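Endo-1,4-beta-xylanase (Pseudoalteromonas haloplanktis, PDB 1H12) hydrolyses internal beta-1,4 linkages of xylan as a cold-adapted glycoside hydrolase of family 8, and may also act on cellulose and related beta-glucans. Local coordinates at residues I189-S192 and N197-D200; A116-V121 and S192-N197; N98-A103 and Y169-T174; L371-G376 and S384-A389. All blocks are in the same frame, centred on the assembly; numbering follows the deposited sequence. Where two conformers were deposited one is given.

Contact 1. Residues I189-S192 and N197-D200; sequences IRFS and NLTD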
loop_
_atom_site.group_PDB
_atom_site.type_symbol
_atom_site.label_atom_id
_atom_site.label_comp_id
_atom_site.label_asym_id
_atom_site.label_seq_id
_atom_site.Cartn_x
_atom_site.Cartn_y
_atom_site.Cartn_z
ATOM N N ILE A 189 11.924 2.836 -7.562
ATOM C CA ILE A 189 11.904 1.780 -6.549
ATOM C C ILE A 189 12.116 0.419 -7.165
ATOM O O ILE A 189 11.510 0.050 -8.170
ATOM C CB ILE A 189 10.599 1.891 -5.726
ATOM C CG1 ILE A 189 10.652 1.058 -4.456
ATOM C CG2 ILE A 189 9.371 1.586 -6.551
ATOM C CD1 ILE A 189 11.531 1.593 -3.362
ATOM N N ARG A 190 12.990 -0.359 -6.540
ATOM C CA ARG A 190 13.274 -1.703 -6.982
ATOM C C ARG A 190 12.190 -2.687 -6.505
ATOM O O ARG A 190 11.640 -2.578 -5.434
ATOM C CB ARG A 190 14.607 -2.159 -6.384
ATOM C CG ARG A 190 15.818 -1.537 -7.046
ATOM C CD ARG A 190 17.098 -1.963 -6.351
ATOM N NE ARG A 190 18.314 -1.599 -7.063
ATOM C CZ ARG A 190 18.819 -2.245 -8.087
ATOM N NH1 ARG A 190 18.282 -3.362 -8.530
ATOM N NH2 ARG A 190 19.882 -1.776 -8.719
ATOM N N PHE A 191 11.993 -3.719 -7.355
ATOM C CA PHE A 191 11.412 -4.943 -6.859
ATOM C C PHE A 191 12.388 -5.738 -6.019
ATOM O O PHE A 191 12.005 -6.325 -5.004
ATOM C CB PHE A 191 10.886 -5.790 -8.027
ATOM C CG PHE A 191 10.239 -7.068 -7.551
ATOM C CD1 PHE A 191 9.014 -7.059 -6.963
ATOM C CD2 PHE A 191 10.893 -8.283 -7.722
ATOM C CE1 PHE A 191 8.426 -8.228 -6.555
ATOM C CE2 PHE A 191 10.327 -9.440 -7.272
ATOM C CZ PHE A 191 9.087 -9.412 -6.725
ATOM N N SER A 192 13.656 -5.774 -6.431
ATOM C CA SER A 192 14.675 -6.550 -5.746
ATOM C C SER A 192 16.034 -5.874 -5.827
ATOM O O SER A 192 16.416 -5.412 -6.895
ATOM C CB SER A 192 14.805 -7.920 -6.393
ATOM O OG SER A 192 15.910 -8.674 -5.860
ATOM N N ASN A 197 16.634 -3.275 -13.831
ATOM C CA ASN A 197 15.576 -2.979 -14.813
ATOM C C ASN A 197 14.281 -3.631 -14.389
ATOM O O ASN A 197 13.573 -4.204 -15.232
ATOM C CB ASN A 197 15.991 -3.333 -16.205
ATOM C CG ASN A 197 15.046 -2.819 -17.257
ATOM O OD1 ASN A 197 14.371 -1.783 -17.060
ATOM N ND2 ASN A 197 15.017 -3.466 -18.415
ATOM N N LEU A 198 13.908 -3.506 -13.124
ATOM C CA LEU A 198 12.683 -4.153 -12.646
ATOM C C LEU A 198 12.015 -3.370 -11.528
ATOM O O LEU A 198 12.666 -3.091 -10.483
ATOM C CB LEU A 198 12.976 -5.571 -12.197
ATOM C CG LEU A 198 11.765 -6.400 -11.814
ATOM C CD1 LEU A 198 10.884 -6.610 -13.024
ATOM C CD2 LEU A 198 12.197 -7.730 -11.178
ATOM N N THR A 199 10.781 -3.024 -11.724
ATOM C CA THR A 199 9.992 -2.400 -10.694
ATOM C C THR A 199 8.647 -3.134 -10.595
ATOM O O THR A 199 8.339 -4.018 -11.381
ATOM C CB THR A 199 9.876 -0.899 -10.907
ATOM O OG1 THR A 199 9.350 -0.244 -9.744
ATOM C CG2 THR A 199 8.988 -0.534 -12.089
ATOM N N ASP A 200 7.883 -2.768 -9.581
ATOM C CA ASP A 200 6.545 -3.322 -9.308
ATOM C C ASP A 200 5.648 -2.122 -9.252
ATOM O O ASP A 200 5.801 -1.293 -8.347
ATOM C CB ASP A 200 6.618 -4.108 -8.010
ATOM C CG ASP A 200 5.341 -4.744 -7.567
ATOM O OD1 ASP A 200 4.265 -4.202 -7.747
ATOM O OD2 ASP A 200 5.461 -5.893 -6.962
HETATM O O HOH W 1 14.431 -4.620 -9.000
#

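Contact 2. Residues A116-V121 and S192-N197; sequences AKKQGV and SPYIDN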
loop_
_atom_site.group_PDB
_atom_site.type_symbol
_atom_site.label_atom_id
_atom_site.label_comp_id
_atom_site.label_asym_id
_atom_site.label_seq_id
_atom_site.Cartn_x
_atom_site.Cartn_y
_atom_site.Cartn_z
ATOM N N ALA A 116 25.981 -6.883 1.726
ATOM C CA ALA A 116 25.732 -5.471 1.798
ATOM C C ALA A 116 24.356 -5.091 1.292
ATOM O O ALA A 116 23.803 -4.097 1.726
ATOM C CB ALA A 116 26.820 -4.673 1.009
ATOM N N LYS A 117 23.851 -5.834 0.356
ATOM C CA LYS A 117 22.524 -5.517 -0.219
ATOM C C LYS A 117 21.381 -5.709 0.746
ATOM O O LYS A 117 20.286 -5.150 0.547
ATOM C CB LYS A 117 22.289 -6.308 -1.485
ATOM C CG LYS A 117 23.169 -5.852 -2.658
ATOM C CD LYS A 117 22.827 -6.564 -3.923
ATOM C CE LYS A 117 23.631 -6.038 -5.176
ATOM N NZ LYS A 117 24.998 -6.643 -5.083
ATOM N N LYS A 118 21.591 -6.464 1.827
ATOM C CA LYS A 118 20.577 -6.699 2.851
ATOM C C LYS A 118 20.721 -5.792 4.039
ATOM O O LYS A 118 19.828 -5.768 4.917
ATOM C CB LYS A 118 20.642 -8.137 3.347
ATOM C CG LYS A 118 19.999 -9.130 2.368
ATOM C CD LYS A 118 20.180 -10.528 2.767
ATOM C CE LYS A 118 19.425 -11.455 1.809
ATOM N NZ LYS A 118 19.809 -12.909 2.119
ATOM N N GLN A 119 21.816 -5.059 4.155
ATOM C CA GLN A 119 22.075 -4.273 5.368
ATOM C C GLN A 119 21.018 -3.238 5.613
ATOM O O GLN A 119 20.816 -2.343 4.794
ATOM C CB GLN A 119 23.450 -3.610 5.273
ATOM C CG GLN A 119 24.582 -4.641 5.327
ATOM C CD GLN A 119 25.954 -4.063 5.101
ATOM O OE1 GLN A 119 26.081 -2.911 4.745
ATOM N NE2 GLN A 119 26.989 -4.890 5.295
ATOM N N GLY A 120 20.345 -3.348 6.752
ATOM C CA GLY A 120 19.324 -2.406 7.127
ATOM C C GLY A 120 18.011 -2.481 6.405
ATOM O O GLY A 120 17.127 -1.688 6.700
ATOM N N VAL A 121 17.854 -3.401 5.447
ATOM C CA VAL A 121 16.542 -3.608 4.831
ATOM C C VAL A 121 15.722 -4.553 5.712
ATOM O O VAL A 121 16.277 -5.210 6.595
ATOM C CB VAL A 121 16.612 -4.091 3.364
ATOM C CG1 VAL A 121 17.628 -3.238 2.576
ATOM C CG2 VAL A 121 16.917 -5.555 3.216
ATOM N N SER A 192 13.656 -5.774 -6.431
ATOM C CA SER A 192 14.675 -6.550 -5.746
ATOM C C SER A 192 16.034 -5.874 -5.827
ATOM O O SER A 192 16.416 -5.412 -6.895
ATOM C CB SER A 192 14.805 -7.920 -6.393
ATOM O OG SER A 192 15.910 -8.674 -5.860
ATOM N N PRO A 193 16.806 -5.903 -4.757
ATOM C CA PRO A 193 18.211 -5.490 -4.844
ATOM C C PRO A 193 19.026 -6.278 -5.864
ATOM O O PRO A 193 20.084 -5.833 -6.271
ATOM C CB PRO A 193 18.766 -5.775 -3.437
ATOM C CG PRO A 193 17.587 -5.622 -2.567
ATOM C CD PRO A 193 16.456 -6.224 -3.357
ATOM N N TYR A 194 18.578 -7.483 -6.204
ATOM C CA TYR A 194 19.354 -8.462 -6.971
ATOM C C TYR A 194 18.997 -8.512 -8.431
ATOM O O TYR A 194 19.594 -9.305 -9.170
ATOM C CB TYR A 194 19.224 -9.822 -6.352
ATOM C CG TYR A 194 19.630 -9.882 -4.904
ATOM C CD1 TYR A 194 20.949 -9.893 -4.506
ATOM C CD2 TYR A 194 18.669 -9.817 -3.905
ATOM C CE1 TYR A 194 21.311 -9.848 -3.199
ATOM C CE2 TYR A 194 19.006 -9.777 -2.583
ATOM C CZ TYR A 194 20.335 -9.808 -2.225
ATOM O OH TYR A 194 20.680 -9.785 -0.888
ATOM N N ILE A 195 18.030 -7.710 -8.875
ATOM C CA ILE A 195 17.575 -7.712 -10.258
ATOM C C ILE A 195 17.480 -6.280 -10.728
ATOM O O ILE A 195 16.915 -5.444 -10.028
ATOM C CB ILE A 195 16.192 -8.388 -10.420
ATOM C CG1 ILE A 195 16.153 -9.742 -9.744
ATOM C CG2 ILE A 195 15.835 -8.453 -11.891
ATOM C CD1 ILE A 195 14.764 -10.364 -9.708
ATOM N N ASP A 196 18.092 -5.960 -11.868
ATOM C CA ASP A 196 18.023 -4.615 -12.418
ATOM C C ASP A 196 16.956 -4.505 -13.485
ATOM O O ASP A 196 16.392 -5.477 -13.940
ATOM C CB ASP A 196 19.414 -4.225 -12.949
ATOM C CG ASP A 196 20.413 -4.079 -11.892
ATOM O OD1 ASP A 196 20.140 -3.974 -10.670
ATOM O OD2 ASP A 196 21.623 -4.048 -12.244
ATOM N N ASN A 197 16.634 -3.275 -13.831
ATOM C CA ASN A 197 15.576 -2.979 -14.813
ATOM C C ASN A 197 14.281 -3.631 -14.389
ATOM O O ASN A 197 13.573 -4.204 -15.232
ATOM C CB ASN A 197 15.991 -3.333 -16.205
ATOM C CG ASN A 197 15.046 -2.819 -17.257
ATOM O OD1 ASN A 197 14.371 -1.783 -17.060
ATOM N ND2 ASN A 197 15.017 -3.466 -18.415
#

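Contact 3. Residues N98-A103 and Y169-T174; sequences NLWRFA and YNDAIT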
loop_
_atom_site.group_PDB
_atom_site.type_symbol
_atom_site.label_atom_id
_atom_site.label_comp_id
_atom_site.label_asym_id
_atom_site.label_seq_id
_atom_site.Cartn_x
_atom_site.Cartn_y
_atom_site.Cartn_z
ATOM N N ASN A 98 3.971 -0.380 19.281
ATOM C CA ASN A 98 4.118 -1.807 19.425
ATOM C C ASN A 98 4.503 -2.487 18.125
ATOM O O ASN A 98 5.296 -3.431 18.089
ATOM C CB ASN A 98 2.859 -2.447 20.043
ATOM C CG ASN A 98 2.619 -2.064 21.490
ATOM O OD1 ASN A 98 3.547 -1.636 22.192
ATOM N ND2 ASN A 98 1.377 -2.244 21.930
ATOM N N LEU A 99 3.898 -2.016 17.014
ATOM C CA LEU A 99 4.252 -2.533 15.700
ATOM C C LEU A 99 5.658 -2.110 15.299
ATOM O O LEU A 99 6.417 -2.913 14.735
ATOM C CB LEU A 99 3.248 -2.033 14.639
ATOM C CG LEU A 99 1.834 -2.607 14.736
ATOM C CD1 LEU A 99 0.977 -1.925 13.684
ATOM C CD2 LEU A 99 1.804 -4.113 14.543
ATOM N N TRP A 100 6.030 -0.858 15.520
ATOM C CA TRP A 100 7.350 -0.383 15.113
ATOM C C TRP A 100 8.452 -1.075 15.933
ATOM O O TRP A 100 9.486 -1.461 15.399
ATOM C CB TRP A 100 7.442 1.146 15.197
ATOM C CG TRP A 100 8.763 1.700 14.827
ATOM C CD1 TRP A 100 9.502 2.543 15.573
ATOM C CD2 TRP A 100 9.564 1.397 13.660
ATOM N NE1 TRP A 100 10.704 2.795 14.968
ATOM C CE2 TRP A 100 10.756 2.101 13.787
ATOM C CE3 TRP A 100 9.399 0.604 12.504
ATOM C CZ2 TRP A 100 11.798 1.961 12.865
ATOM C CZ3 TRP A 100 10.407 0.498 11.595
ATOM C CH2 TRP A 100 11.614 1.159 11.771
ATOM N N ARG A 101 8.179 -1.306 17.233
ATOM C CA ARG A 101 9.151 -1.991 18.040
ATOM C C ARG A 101 9.463 -3.359 17.466
ATOM O O ARG A 101 10.621 -3.817 17.435
ATOM C CB ARG A 101 8.636 -2.124 19.480
ATOM C CG ARG A 101 9.720 -2.466 20.504
ATOM C CD ARG A 101 9.182 -2.761 21.912
ATOM N NE ARG A 101 8.323 -1.675 22.354
ATOM C CZ ARG A 101 6.991 -1.689 22.384
ATOM N NH1 ARG A 101 6.302 -2.817 22.296
ATOM N NH2 ARG A 101 6.334 -0.536 22.554
ATOM N N PHE A 102 8.414 -4.070 17.030
ATOM C CA PHE A 102 8.590 -5.388 16.420
ATOM C C PHE A 102 9.401 -5.311 15.155
ATOM O O PHE A 102 10.304 -6.115 14.900
ATOM C CB PHE A 102 7.213 -5.974 16.120
ATOM C CG PHE A 102 7.250 -7.377 15.559
ATOM C CD1 PHE A 102 7.469 -7.614 14.193
ATOM C CD2 PHE A 102 7.074 -8.457 16.400
ATOM C CE1 PHE A 102 7.539 -8.886 13.724
ATOM C CE2 PHE A 102 7.140 -9.749 15.890
ATOM C CZ PHE A 102 7.380 -9.948 14.567
ATOM N N ALA A 103 9.074 -4.365 14.299
ATOM C CA ALA A 103 9.752 -4.246 12.998
ATOM C C ALA A 103 11.246 -3.990 13.219
ATOM O O ALA A 103 12.091 -4.659 12.601
ATOM C CB ALA A 103 9.135 -3.119 12.182
ATOM N N TYR A 169 11.575 10.533 13.981
ATOM C CA TYR A 169 12.178 11.266 12.888
ATOM C C TYR A 169 13.497 10.636 12.491
ATOM O O TYR A 169 13.766 10.412 11.304
ATOM C CB TYR A 169 12.359 12.741 13.263
ATOM C CG TYR A 169 12.798 13.558 12.063
ATOM C CD1 TYR A 169 11.914 13.886 11.074
ATOM C CD2 TYR A 169 14.114 13.928 11.888
ATOM C CE1 TYR A 169 12.325 14.572 9.924
ATOM C CE2 TYR A 169 14.542 14.592 10.784
ATOM C CZ TYR A 169 13.630 14.929 9.791
ATOM O OH TYR A 169 14.093 15.591 8.659
ATOM N N ASN A 170 14.377 10.363 13.467
ATOM C CA ASN A 170 15.627 9.752 13.142
ATOM C C ASN A 170 15.418 8.375 12.497
ATOM O O ASN A 170 16.131 7.997 11.551
ATOM C CB ASN A 170 16.515 9.563 14.393
ATOM N N ASP A 171 14.451 7.616 13.019
ATOM C CA ASP A 171 14.149 6.326 12.426
ATOM C C ASP A 171 13.673 6.492 10.974
ATOM O O ASP A 171 14.018 5.687 10.102
ATOM C CB ASP A 171 13.143 5.559 13.251
ATOM C CG ASP A 171 13.675 5.036 14.561
ATOM O OD1 ASP A 171 14.900 5.036 14.750
ATOM O OD2 ASP A 171 12.892 4.617 15.425
ATOM N N ALA A 172 12.879 7.525 10.712
ATOM C CA ALA A 172 12.380 7.751 9.365
ATOM C C ALA A 172 13.508 8.122 8.402
ATOM O O ALA A 172 13.534 7.637 7.264
ATOM C CB ALA A 172 11.377 8.885 9.357
ATOM N N ILE A 173 14.425 8.996 8.815
ATOM C CA ILE A 173 15.512 9.400 7.959
ATOM C C ILE A 173 16.430 8.214 7.679
ATOM O O ILE A 173 16.912 8.048 6.563
ATOM C CB ILE A 173 16.283 10.612 8.513
ATOM C CG1 ILE A 173 15.314 11.810 8.654
ATOM C CG2 ILE A 173 17.514 10.913 7.714
ATOM C CD1 ILE A 173 14.642 12.205 7.471
ATOM N N THR A 174 16.667 7.357 8.678
ATOM C CA THR A 174 17.413 6.150 8.473
ATOM C C THR A 174 16.725 5.282 7.414
ATOM O O THR A 174 17.388 4.736 6.516
ATOM C CB THR A 174 17.550 5.398 9.795
ATOM O OG1 THR A 174 18.316 6.209 10.697
ATOM C CG2 THR A 174 18.250 4.062 9.624
#

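Contact 4. Residues L371-G376 and S384-A389; sequences LSQPTG and SLYMLA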
loop_
_atom_site.group_PDB
_atom_site.type_symbol
_atom_site.label_atom_id
_atom_site.label_comp_id
_atom_site.label_asym_id
_atom_site.label_seq_id
_atom_site.Cartn_x
_atom_site.Cartn_y
_atom_site.Cartn_z
ATOM N N LEU A 371 -19.894 -3.785 2.254
ATOM C CA LEU A 371 -19.218 -4.958 2.785
ATOM C C LEU A 371 -19.181 -4.966 4.295
ATOM O O LEU A 371 -19.082 -3.924 4.918
ATOM C CB LEU A 371 -17.743 -4.933 2.362
ATOM C CG LEU A 371 -17.504 -5.070 0.839
ATOM C CD1 LEU A 371 -16.033 -4.787 0.582
ATOM C CD2 LEU A 371 -17.904 -6.454 0.340
ATOM N N SER A 372 -19.198 -6.172 4.851
ATOM C CA SER A 372 -18.749 -6.265 6.242
ATOM C C SER A 372 -17.209 -6.343 6.262
ATOM O O SER A 372 -16.543 -6.806 5.326
ATOM C CB SER A 372 -19.274 -7.617 6.789
ATOM O OG SER A 372 -20.691 -7.707 6.848
ATOM N N GLN A 373 -16.649 -5.970 7.401
ATOM C CA GLN A 373 -15.202 -5.986 7.555
ATOM C C GLN A 373 -14.697 -7.406 7.390
ATOM O O GLN A 373 -15.319 -8.324 7.911
ATOM C CB GLN A 373 -14.840 -5.422 8.932
ATOM C CG GLN A 373 -13.357 -5.337 9.160
ATOM C CD GLN A 373 -12.978 -4.584 10.394
ATOM O OE1 GLN A 373 -13.869 -4.219 11.201
ATOM N NE2 GLN A 373 -11.696 -4.278 10.561
ATOM N N PRO A 374 -13.574 -7.608 6.720
ATOM C CA PRO A 374 -13.086 -8.968 6.514
ATOM C C PRO A 374 -12.867 -9.794 7.757
ATOM O O PRO A 374 -12.342 -9.310 8.784
ATOM C CB PRO A 374 -11.774 -8.758 5.755
ATOM C CG PRO A 374 -12.040 -7.547 4.978
ATOM C CD PRO A 374 -12.809 -6.625 5.931
ATOM N N THR A 375 -13.252 -11.070 7.660
ATOM C CA THR A 375 -13.042 -12.086 8.673
ATOM C C THR A 375 -12.527 -13.351 7.972
ATOM O O THR A 375 -12.431 -13.403 6.747
ATOM C CB THR A 375 -14.333 -12.417 9.441
ATOM O OG1 THR A 375 -15.315 -12.895 8.503
ATOM C CG2 THR A 375 -14.880 -11.168 10.114
ATOM N N GLY A 376 -12.222 -14.365 8.746
ATOM C CA GLY A 376 -11.834 -15.610 8.177
ATOM C C GLY A 376 -10.404 -15.679 7.690
ATOM O O GLY A 376 -9.533 -14.849 7.992
ATOM N N SER A 384 -6.318 -5.727 5.518
ATOM C CA SER A 384 -5.351 -4.650 5.544
ATOM C C SER A 384 -5.746 -3.549 4.548
ATOM O O SER A 384 -5.667 -2.357 4.850
ATOM C CB SER A 384 -3.980 -5.175 5.202
ATOM O OG SER A 384 -3.424 -6.003 6.201
ATOM N N LEU A 385 -6.137 -3.950 3.339
ATOM C CA LEU A 385 -6.579 -2.974 2.357
ATOM C C LEU A 385 -7.876 -2.329 2.745
ATOM O O LEU A 385 -8.080 -1.135 2.477
ATOM C CB LEU A 385 -6.706 -3.604 0.974
ATOM C CG LEU A 385 -5.388 -3.964 0.305
ATOM C CD1 LEU A 385 -5.652 -4.616 -1.072
ATOM C CD2 LEU A 385 -4.485 -2.804 0.157
ATOM N N TYR A 386 -8.792 -3.083 3.345
ATOM C CA TYR A 386 -10.059 -2.539 3.804
ATOM C C TYR A 386 -9.816 -1.389 4.802
ATOM O O TYR A 386 -10.434 -0.328 4.714
ATOM C CB TYR A 386 -10.871 -3.681 4.434
ATOM C CG TYR A 386 -12.272 -3.265 4.873
ATOM C CD1 TYR A 386 -12.523 -2.807 6.138
ATOM C CD2 TYR A 386 -13.349 -3.321 4.002
ATOM C CE1 TYR A 386 -13.774 -2.420 6.568
ATOM C CE2 TYR A 386 -14.613 -2.929 4.412
ATOM C CZ TYR A 386 -14.819 -2.471 5.690
ATOM O OH TYR A 386 -16.062 -2.097 6.122
ATOM N N MET A 387 -8.894 -1.597 5.732
ATOM C CA MET A 387 -8.537 -0.555 6.710
ATOM C C MET A 387 -7.988 0.674 6.024
ATOM O O MET A 387 -8.434 1.793 6.286
ATOM C CB MET A 387 -7.517 -1.147 7.711
ATOM C CG MET A 387 -7.047 -0.178 8.766
ATOM S SD MET A 387 -8.199 0.181 10.097
ATOM C CE MET A 387 -8.971 1.744 9.589
ATOM N N LEU A 388 -7.018 0.501 5.126
ATOM C CA LEU A 388 -6.464 1.656 4.429
ATOM C C LEU A 388 -7.536 2.399 3.636
ATOM O O LEU A 388 -7.587 3.629 3.674
ATOM C CB LEU A 388 -5.322 1.222 3.502
ATOM C CG LEU A 388 -4.070 0.726 4.186
ATOM C CD1 LEU A 388 -3.116 0.187 3.125
ATOM C CD2 LEU A 388 -3.395 1.801 4.974
ATOM N N ALA A 389 -8.386 1.662 2.945
ATOM C CA ALA A 389 -9.416 2.298 2.140
ATOM C C ALA A 389 -10.406 3.099 3.027
ATOM O O ALA A 389 -10.848 4.174 2.653
ATOM C CB ALA A 389 -10.165 1.270 1.351
HETATM O O HOH W 2 -17.861 -1.641 4.174
#

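Contact 1. Residues I189-S192 and N197-D200
Thr199 and Ile189 hold the tight end of a contact in which one loop turns back on itself. With chi1 of -167° the Thr199 hydroxyl lies on the far side of its CB from the backbone N, where OG1 donates to Ile189 O at 2.7 Å; a second bond joins the same OG1 to His204. A threonine suits this buried place because it carries a donor on a short, branched stem. Next comes the backbone bond from Phe191 N to Leu198 O, 3.3 Å long yet nearly straight at 170°. Beside it the Phe191 and Leu198 side chains run side by side, CD2 against CD2 at 3.7 Å. Asp200 OD2 lies at the edge of the Phe191 ring, 3.7 Å from Phe191 CD1, and also near the carboxylate of Asp281, while Asp200 OD1 bonds to Ser202.

The other side is looser and wetter. A water bridges Ser192 N and Leu198 O, Arg190 uses NH1 for Ser192 O and for the carboxylate of Asp196, and Asn197 is exposed. In this loop of the (alpha/alpha)6-barrel enzyme, the polar groups of an irregular backbone are thus met by the Thr199 hydroxyl, the Phe191 amide and a water.

Contact 2. Residues A116-V121 and S192-N197
The hydroxyl of Tyr194 sits against the carbon chain of Lys118, with OH 3.4 Å from both CG and CE, although no hydrogen bond crosses between the two segments. On the surface of the (alpha/alpha)6-barrel enzyme, Lys117 and Lys118, at the entry to a type II beta turn that runs from Lys118 to Val121, pack on Pro193 and Tyr194 of a type I turn from Ser192 to Ile195. The polar ends are engaged beyond the contact, Tyr194 OH with Asp115 and the Lys118 ammonium with Glu139, which leaves methylenes and ring to do the touching.

Lys118, extended beyond CG, crosses the tyrosine at roughly a right angle. Lys117 slants past the ring instead, CD lying 3.7 Å from Tyr194 CE1, and the same CD is 3.7 Å from Pro193 O. A long lysine suits such a rim position, covering apolar surface while its ammonium group can probably remain in solvent. Pro193 is buried: its CB faces Lys117 CB at 4.1 Å and also rests over one face of the Tyr194 ring. Its fixed phi fits the second place of a type I turn, as Gly120, with positive phi, fits the third place of the type II turn. Inside the type I turn Ser192 OG forms an ST turn, accepting from Tyr194 N at 2.9 Å with an angle of 160°.

Contact 3. Residues N98-A103 and Y169-T174
Trp100 reaches across to Asp171 between helices whose nearest CA atoms, those of these two residues, are 9.9 Å apart. Its CB points toward the partner helix, and chi1 of 179° swings CG away from the backbone N, so that the indole spans the gap. At the five-membered ring CD1 comes within 4.0 Å of Asp171 OD2. NE1 is the working atom: it donates to Asp171 OD2 at 2.9 Å with an angle of 162°. The oxygen lies close to the indole plane, at its edge, but the N-H meets it from above the carboxylate plane, the two planes being 57° apart. Farther along, CE2 is 3.7 Å from the same OD2, and CZ2 touches Asp171 CB at 3.9 Å.

Both helices, 93-107 and 168-182, belong to the helical body of the (alpha/alpha)6-barrel fold of family 8. Tryptophan suits the place because its buried indole packs against Met84, Leu153 and Tyr122, meets Phe166 edge-to-face, and still offers one N-H. Asp171, partly exposed, can satisfy that donor and with OD1 forms a salt bridge to Lys104, one turn beyond Trp100.

Contact 4. Residues L371-G376 and S384-A389
Tyr386 and Pro374 form the centre of this contact, with the CD corner of the proline over one face of the tyrosine ring. Pro374 CD is 3.6 Å from Tyr386 CG and 3.9 Å from the ring centroid, 24° off the normal, a CH-pi contact. The CA of Gln373 makes a second on the same face, 4.2 Å from the centroid of the Tyr386 ring. Proline suits the spot because the CD hydrogens, bonded to a carbon next to the amide nitrogen, are slightly polarised toward a pi cloud. Gln373 CG adds a touch at 3.9 Å to Tyr386 CE1, and Leu371 CB approaches CE2 obliquely. At the phenol end, a water in the ring plane lies 2.7 Å from Tyr386 OH and donates to Leu371 O, also at 2.7 Å, linking Tyr386 OH and Leu371 O, which themselves are 3.7 Å apart.

The arrangement is a loop folded back over the helix that follows it: residues 371-376 leave helix 358-369 and lie against helix 379-392 of the (alpha/alpha)6 barrel. Tyr386, with chi1 of -176°, sends its ring out from that helix to meet the loop.

In the next shell, Gln373 is held by its amide, NE2 to Thr36 O and OE1 to Asn39, both on helix 29-40. Lys32 and Thr36 of that helix also touch Tyr386, and Phe368 meets its ring. Leu371 and Pro374 touch Glu342, which lines the xylose pocket together with Tyr378 and Asn382; the Pro374 side chain lies about 7 Å from the bound sugar.

Overall arrangement
Contacts 1 and 2 are neighbours, their centres 10 Å apart: both use the loop between strand 188-189 and helix 206-215, share Ser192 and Asn197, and are joined by the Arg190-Asp196 salt bridge. Contact 3 lies about 20 Å from contact 2 between centres, and its helix 168-182 also carries Thr178 and Lys182, which touch Val121. Along the chain these two contacts interleave, in the order 98-103, 116-121, 169-174, 192-197. Contact 4 comes last and sits across the chain's centre from contacts 1 and 2, about 28 and 32 Å away between centres. Contacts 1 and 2 thus join loops and contact 3 two helices, while contact 4 lies near the sugar pocket.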